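Local coordinates for protein 6-phosphogluconate dehydrogenase (Pseudomonas syringae, PDB 5U5G) that probably reduces (2-oxopropyl)phosphonic acid with an NADP cofactor during the biosynthesis of the antibiotic fosfomycin, at residues G90-D95 with Y146-P151; R60-C65 with R81-C86. All blocks are in the same frame, centred on the assembly; numbering follows the deposited sequence.

Interactions 1 and 2 lie about 12 Å apart, centre to centre, on opposite faces of one sheet in the NADP-binding domain. Strands 61-64 and 92-95 are parallel neighbours joined by backbone bonds, among them a probable hydrogen bond from Val94 N to Leu62 O at 2.7 Å. Interaction 1 packs strand 92-95 against helix 143-156; interaction 2 sets strand 61-64 against the short helical turn 83-86, which precedes strand 92-95 in the chain. Both contacts are buried and apolar, although Leu148 brings an exposed residue to the edge of interaction 1. Interaction 2 is smaller, and its strand runs into the cofactor pocket at Cys65.

Interaction 1: G90-D95 with Y146-P151; sequences GDIVVD and YGLIRP
Ile149 of the helix sits over Ile92 and Val94, two residues of strand 92-95 whose CB atoms face helix 143-156. Followed outward, the Ile149 side chain meets Val94 first: CB lies 4.1 Å from Val94 CG2. At the branch, the Ile149 CG2 methyl, set anti to the carbonyl carbon, lies over both strand residues, 3.7 Å from Ile92 CG2 and 3.9 Å from Val94 CG2. The other arm, CG1, stands between the backbone N and the carbonyl carbon (chi1 54°), and this rotation keeps it beside Val94 as well, with Ile149 CG1 4.1 Å from Val94 CG2. The terminal Ile149 CD1 passes the same methyl at 4.2 Å, so Val94 CG2 is met by every atom from CB to the tip.

Ile92 divides its two arms between neighbouring helix residues. While its CG2 serves Ile149, its extended CG1 arm (chi2 167°) carries Ile92 CD1 up to Leu148, 3.9 Å from Leu148 CD1 and 4.0 Å from Leu148 CB. The two side chains meet there at about a right angle, at the exposed border of the contact.

The helix spans more than one strand: Ile149 also touches Val61 on one neighbouring strand and Ile119 on the other. Ala145 and Leu153 of the same helix touch Ile92 and Val94 respectively. The axes of strand 92-95 and of helical residues 146-151 approach to 9.9 Å and cross at -62°. This is the layered packing of a helix on the apolar face of a Rossmann-type nucleotide-binding sheet.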
loop_
_atom_site.group_PDB
_atom_site.type_symbol
_atom_site.label_atom_id
_atom_site.label_comp_id
_atom_site.label_asym_id
_atom_site.label_seq_id
_atom_site.Cartn_x
_atom_site.Cartn_y
_atom_site.Cartn_z
ATOM N N GLY A 90 -18.772 -24.393 27.730
ATOM C CA GLY A 90 -17.966 -23.282 28.183
ATOM C C GLY A 90 -16.588 -23.175 27.557
ATOM O O GLY A 90 -15.877 -22.192 27.826
ATOM N N ASP A 91 -16.182 -24.148 26.741
ATOM C CA ASP A 91 -14.911 -24.057 26.032
ATOM C C ASP A 91 -14.979 -22.987 24.943
ATOM O O ASP A 91 -16.050 -22.651 24.429
ATOM C CB ASP A 91 -14.533 -25.405 25.406
ATOM C CG ASP A 91 -14.031 -26.417 26.436
ATOM O OD1 ASP A 91 -13.933 -26.063 27.634
ATOM O OD2 ASP A 91 -13.706 -27.558 26.045
ATOM N N ILE A 92 -13.811 -22.449 24.595
ATOM C CA ILE A 92 -13.683 -21.447 23.542
ATOM C C ILE A 92 -12.580 -21.885 22.582
ATOM O O ILE A 92 -11.485 -22.259 23.022
ATOM C CB ILE A 92 -13.376 -20.050 24.120
ATOM C CG1 ILE A 92 -14.485 -19.611 25.080
ATOM C CG2 ILE A 92 -13.193 -19.025 22.992
ATOM C CD1 ILE A 92 -14.131 -18.395 25.930
ATOM N N VAL A 93 -12.868 -21.861 21.278
ATOM C CA VAL A 93 -11.852 -22.060 20.247
ATOM C C VAL A 93 -11.695 -20.759 19.466
ATOM O O VAL A 93 -12.680 -20.190 18.973
ATOM C CB VAL A 93 -12.193 -23.240 19.318
ATOM C CG1 VAL A 93 -11.297 -23.231 18.094
ATOM C CG2 VAL A 93 -12.044 -24.567 20.066
ATOM N N VAL A 94 -10.463 -20.282 19.373
ATOM C CA VAL A 94 -10.127 -19.063 18.645
ATOM C C VAL A 94 -9.460 -19.505 17.347
ATOM O O VAL A 94 -8.317 -19.966 17.353
ATOM C CB VAL A 94 -9.222 -18.148 19.476
ATOM C CG1 VAL A 94 -8.795 -16.907 18.682
ATOM C CG2 VAL A 94 -9.924 -17.772 20.780
ATOM N N ASP A 95 -10.179 -19.404 16.229
ATOM C CA ASP A 95 -9.680 -19.918 14.952
ATOM C C ASP A 95 -9.005 -18.763 14.219
ATOM O O ASP A 95 -9.670 -17.818 13.783
ATOM C CB ASP A 95 -10.805 -20.542 14.126
ATOM C CG ASP A 95 -10.291 -21.380 12.938
ATOM O OD1 ASP A 95 -9.184 -21.100 12.429
ATOM O OD2 ASP A 95 -11.009 -22.318 12.505
ATOM N N TYR A 146 -15.732 -13.392 23.459
ATOM C CA TYR A 146 -14.742 -12.420 23.009
ATOM C C TYR A 146 -14.065 -11.747 24.194
ATOM O O TYR A 146 -12.834 -11.690 24.272
ATOM C CB TYR A 146 -15.399 -11.380 22.099
ATOM C CG TYR A 146 -14.494 -10.226 21.727
ATOM C CD1 TYR A 146 -13.273 -10.449 21.108
ATOM C CD2 TYR A 146 -14.868 -8.911 21.986
ATOM C CE1 TYR A 146 -12.445 -9.401 20.762
ATOM C CE2 TYR A 146 -14.049 -7.856 21.639
ATOM C CZ TYR A 146 -12.836 -8.110 21.031
ATOM O OH TYR A 146 -12.007 -7.076 20.680
ATOM N N GLY A 147 -14.861 -11.241 25.139
ATOM C CA GLY A 147 -14.282 -10.604 26.310
ATOM C C GLY A 147 -13.347 -11.507 27.094
ATOM O O GLY A 147 -12.379 -11.032 27.697
ATOM N N LEU A 148 -13.609 -12.815 27.096
ATOM C CA LEU A 148 -12.766 -13.723 27.870
ATOM C C LEU A 148 -11.416 -13.938 27.197
ATOM O O LEU A 148 -10.387 -14.027 27.875
ATOM C CB LEU A 148 -13.477 -15.060 28.076
ATOM C CG LEU A 148 -14.744 -14.976 28.926
ATOM C CD1 LEU A 148 -15.463 -16.313 28.959
ATOM C CD2 LEU A 148 -14.381 -14.522 30.326
ATOM N N ILE A 149 -11.393 -14.027 25.866
ATOM C CA ILE A 149 -10.149 -14.312 25.157
ATOM C C ILE A 149 -9.427 -13.044 24.727
ATOM O O ILE A 149 -8.244 -13.110 24.360
ATOM C CB ILE A 149 -10.397 -15.234 23.940
ATOM C CG1 ILE A 149 -11.466 -14.642 23.021
ATOM C CG2 ILE A 149 -10.813 -16.631 24.401
ATOM C CD1 ILE A 149 -10.923 -13.813 21.888
ATOM N N ARG A 150 -10.100 -11.895 24.773
ATOM C CA ARG A 150 -9.472 -10.614 24.440
ATOM C C ARG A 150 -8.102 -10.412 25.077
ATOM O O ARG A 150 -7.168 -10.024 24.354
ATOM C CB ARG A 150 -10.450 -9.489 24.813
ATOM C CG ARG A 150 -10.397 -8.279 23.899
ATOM C CD ARG A 150 -9.141 -7.485 24.123
ATOM N NE ARG A 150 -8.979 -6.398 23.176
ATOM C CZ ARG A 150 -7.838 -6.189 22.522
ATOM N NH1 ARG A 150 -6.784 -6.981 22.731
ATOM N NH2 ARG A 150 -7.723 -5.182 21.666
ATOM N N PRO A 151 -7.891 -10.644 26.381
ATOM C CA PRO A 151 -6.538 -10.463 26.933
ATOM C C PRO A 151 -5.512 -11.436 26.372
ATOM O O PRO A 151 -4.319 -11.131 26.415
ATOM C CB PRO A 151 -6.741 -10.670 28.440
ATOM C CG PRO A 151 -8.179 -10.419 28.669
ATOM C CD PRO A 151 -8.853 -10.978 27.447
#

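Interaction 2: R60-C65 with R81-C86; sequences RVLFVC and RGLLAC. With NAP (NADP nicotinamide-adenine-dinucleotide phosphate), chain E.
Leu83 points its forked end at strand 61-64 and gives one methyl to each of two strand residues. Apolar packing accounts for the whole contact between the segments. Leu83 CD2 presses on Leu62 CD1 at 3.5 Å, a close methyl-to-methyl approach, shorter than such carbons usually keep, whereas Leu83 CD1 rests more loosely on Val64, 4.1 Å from Val64 CG2. Leu62 and Val64 both run counter to Leu83, so the contacts fall between methyls at the ends of the side chains. Leu62 CG stands anti to its carbonyl carbon (chi1 -43°) and its chain then runs extended, which brings CD1 forward to the helical turn. Ile52 of helix 52-58 and Tyr76 of helix 69-77 also touch Leu83, enclosing it between helices and sheet.

Strand 61-64 lies beside strand 5-8 in this Rossmann-type domain, and its two faces are covered differently: Leu62 and Val64 look to residues 81-86, while Val61 and Phe63 pack on helix 143-156.

Backbone bonding shapes the short turn 83-86, where Cys86 N donates to Leu83 O at 2.9 Å and Gly82 O receives weak bonds from the amides of Ala85 and Cys86. Charge pairing belongs to the start of the strand segment: Arg60 NE forms salt bridges with Asp91 and Glu88, and Arg60 NH2 bonds to the carbonyl O of Thr56.

Cofactor contact comes at the other end. Cys65, part of the NADP pocket, brings its SG to 3.5 Å from O4D, the ring oxygen of the nicotinamide ribose of NAP, and 3.7 Å from C4D of NAP.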
loop_
_atom_site.group_PDB
_atom_site.type_symbol
_atom_site.label_atom_id
_atom_site.label_comp_id
_atom_site.label_asym_id
_atom_site.label_seq_id
_atom_site.Cartn_x
_atom_site.Cartn_y
_atom_site.Cartn_z
ATOM N N ARG A 60 -8.980 -25.355 28.180
ATOM C CA ARG A 60 -10.353 -24.935 27.962
ATOM C C ARG A 60 -10.464 -23.836 26.911
ATOM O O ARG A 60 -11.581 -23.520 26.484
ATOM C CB ARG A 60 -10.977 -24.461 29.289
ATOM C CG ARG A 60 -10.750 -25.435 30.463
ATOM C CD ARG A 60 -11.871 -26.476 30.640
ATOM N NE ARG A 60 -12.192 -27.237 29.430
ATOM C CZ ARG A 60 -11.491 -28.275 28.980
ATOM N NH1 ARG A 60 -10.415 -28.696 29.641
ATOM N NH2 ARG A 60 -11.881 -28.899 27.871
ATOM N N VAL A 61 -9.338 -23.234 26.514
ATOM C CA VAL A 61 -9.257 -22.323 25.376
ATOM C C VAL A 61 -8.196 -22.862 24.428
ATOM O O VAL A 61 -7.084 -23.190 24.863
ATOM C CB VAL A 61 -8.906 -20.884 25.791
ATOM C CG1 VAL A 61 -8.893 -19.979 24.553
ATOM C CG2 VAL A 61 -9.889 -20.356 26.822
ATOM N N LEU A 62 -8.548 -22.972 23.142
ATOM C CA LEU A 62 -7.641 -23.473 22.110
ATOM C C LEU A 62 -7.571 -22.492 20.948
ATOM O O LEU A 62 -8.575 -21.861 20.591
ATOM C CB LEU A 62 -8.078 -24.835 21.547
ATOM C CG LEU A 62 -8.588 -25.957 22.442
ATOM C CD1 LEU A 62 -8.915 -27.146 21.590
ATOM C CD2 LEU A 62 -7.546 -26.327 23.466
ATOM N N PHE A 63 -6.387 -22.376 20.353
ATOM C CA PHE A 63 -6.210 -21.674 19.089
ATOM C C PHE A 63 -6.045 -22.685 17.960
ATOM O O PHE A 63 -5.481 -23.768 18.150
ATOM C CB PHE A 63 -4.985 -20.752 19.116
ATOM C CG PHE A 63 -5.085 -19.614 20.098
ATOM C CD1 PHE A 63 -5.673 -18.408 19.730
ATOM C CD2 PHE A 63 -4.556 -19.739 21.379
ATOM C CE1 PHE A 63 -5.758 -17.351 20.627
ATOM C CE2 PHE A 63 -4.644 -18.693 22.290
ATOM C CZ PHE A 63 -5.248 -17.492 21.910
ATOM N N VAL A 64 -6.541 -22.315 16.782
ATOM C CA VAL A 64 -6.413 -23.100 15.558
ATOM C C VAL A 64 -5.785 -22.202 14.502
ATOM O O VAL A 64 -6.254 -21.077 14.285
ATOM C CB VAL A 64 -7.775 -23.633 15.066
ATOM C CG1 VAL A 64 -7.620 -24.404 13.743
ATOM C CG2 VAL A 64 -8.432 -24.497 16.123
ATOM N N CYS A 65 -4.729 -22.697 13.839
ATOM C CA CYS A 65 -4.087 -21.911 12.781
ATOM C C CYS A 65 -3.593 -22.881 11.702
ATOM O O CYS A 65 -2.429 -23.286 11.657
ATOM C CB CYS A 65 -2.948 -21.045 13.314
ATOM S SG CYS A 65 -2.375 -19.875 12.085
ATOM N N ARG A 81 -12.879 -38.200 17.536
ATOM C CA ARG A 81 -11.544 -37.641 17.737
ATOM C C ARG A 81 -11.469 -36.128 17.551
ATOM O O ARG A 81 -10.549 -35.502 18.086
ATOM C CB ARG A 81 -10.537 -38.296 16.785
ATOM C CG ARG A 81 -10.271 -39.766 17.065
ATOM C CD ARG A 81 -9.297 -40.360 16.046
ATOM N NE ARG A 81 -7.905 -40.400 16.510
ATOM C CZ ARG A 81 -6.979 -39.479 16.237
ATOM N NH1 ARG A 81 -7.281 -38.410 15.503
ATOM N NH2 ARG A 81 -5.741 -39.626 16.704
ATOM N N GLY A 82 -12.404 -35.522 16.824
ATOM C CA GLY A 82 -12.279 -34.128 16.459
ATOM C C GLY A 82 -12.707 -33.179 17.556
ATOM O O GLY A 82 -13.152 -33.575 18.633
ATOM N N LEU A 83 -12.587 -31.881 17.244
ATOM C CA LEU A 83 -12.829 -30.836 18.237
ATOM C C LEU A 83 -14.272 -30.853 18.733
ATOM O O LEU A 83 -14.518 -30.852 19.945
ATOM C CB LEU A 83 -12.474 -29.462 17.658
ATOM C CG LEU A 83 -10.993 -29.066 17.690
ATOM C CD1 LEU A 83 -10.748 -27.747 16.976
ATOM C CD2 LEU A 83 -10.507 -28.980 19.116
ATOM N N LEU A 84 -15.242 -30.867 17.811
ATOM C CA LEU A 84 -16.644 -30.800 18.226
ATOM C C LEU A 84 -17.010 -31.961 19.140
ATOM O O LEU A 84 -17.855 -31.808 20.028
ATOM C CB LEU A 84 -17.567 -30.760 17.000
ATOM C CG LEU A 84 -17.515 -29.465 16.179
ATOM C CD1 LEU A 84 -18.017 -29.686 14.768
ATOM C CD2 LEU A 84 -18.302 -28.330 16.832
ATOM N N ALA A 85 -16.364 -33.114 18.966
ATOM C CA ALA A 85 -16.627 -34.264 19.822
ATOM C C ALA A 85 -15.983 -34.140 21.201
ATOM O O ALA A 85 -16.443 -34.794 22.141
ATOM C CB ALA A 85 -16.142 -35.542 19.129
ATOM N N CYS A 86 -14.944 -33.319 21.352
ATOM C CA CYS A 86 -14.177 -33.255 22.591
ATOM C C CYS A 86 -14.416 -31.998 23.411
ATOM O O CYS A 86 -13.927 -31.916 24.544
ATOM C CB CYS A 86 -12.672 -33.358 22.295
ATOM S SG CYS A 86 -12.178 -34.835 21.419
HETATM P PA NAP E . 1.485 -23.404 6.516
HETATM O O1A NAP E . 1.322 -24.022 5.177
HETATM O O2A NAP E . 2.811 -22.828 6.949
HETATM O O5B NAP E . 0.986 -24.468 7.689
HETATM C C5B NAP E . -0.286 -24.940 7.313
HETATM C C4B NAP E . -0.871 -25.655 8.550
HETATM O O4B NAP E . -2.107 -26.299 8.241
HETATM C C3B NAP E . 0.156 -26.724 9.070
HETATM O O3B NAP E . 0.049 -26.818 10.457
HETATM C C2B NAP E . -0.433 -28.006 8.449
HETATM O O2B NAP E . -0.188 -29.138 9.128
HETATM C C1B NAP E . -1.966 -27.656 8.619
HETATM N N9A NAP E . -2.735 -28.507 7.732
HETATM C C8A NAP E . -2.981 -28.366 6.351
HETATM N N7A NAP E . -3.724 -29.384 5.838
HETATM C C5A NAP E . -3.952 -30.215 6.944
HETATM C C6A NAP E . -4.644 -31.430 7.088
HETATM N N6A NAP E . -5.269 -32.017 6.015
HETATM N N1A NAP E . -4.720 -32.064 8.286
HETATM C C2A NAP E . -4.084 -31.443 9.328
HETATM N N3A NAP E . -3.396 -30.292 9.350
HETATM C C4A NAP E . -3.341 -29.685 8.125
HETATM O O3 NAP E . 0.347 -22.228 6.371
HETATM P PN NAP E . 0.627 -20.912 7.238
HETATM O O1N NAP E . 0.943 -21.195 8.654
HETATM O O2N NAP E . 1.280 -19.801 6.445
HETATM O O5D NAP E . -0.982 -20.243 7.338
HETATM C C5D NAP E . -1.740 -20.875 8.269
HETATM C C4D NAP E . -3.023 -20.074 8.397
HETATM O O4D NAP E . -2.715 -18.710 8.785
HETATM C C3D NAP E . -3.732 -19.993 6.980
HETATM O O3D NAP E . -5.117 -20.048 7.173
HETATM C C2D NAP E . -3.308 -18.635 6.463
HETATM O O2D NAP E . -4.252 -18.044 5.608
HETATM C C1D NAP E . -3.264 -17.837 7.807
HETATM N N1N NAP E . -2.390 -16.685 7.711
HETATM C C2N NAP E . -1.026 -16.808 7.334
HETATM C C3N NAP E . -0.230 -15.682 7.343
HETATM C C7N NAP E . 1.190 -15.774 6.991
HETATM O O7N NAP E . 1.948 -14.804 7.027
HETATM N N7N NAP E . 1.734 -17.001 6.654
HETATM C C4N NAP E . -0.755 -14.337 7.772
HETATM C C5N NAP E . -2.177 -14.331 8.118
HETATM C C6N NAP E . -2.921 -15.435 8.066
HETATM P P2B NAP E . 1.422 -29.953 8.730
HETATM O O1X NAP E . 2.332 -29.018 9.464
HETATM O O2X NAP E . 1.234 -31.349 9.331
HETATM O O3X NAP E . 1.387 -29.847 7.225
#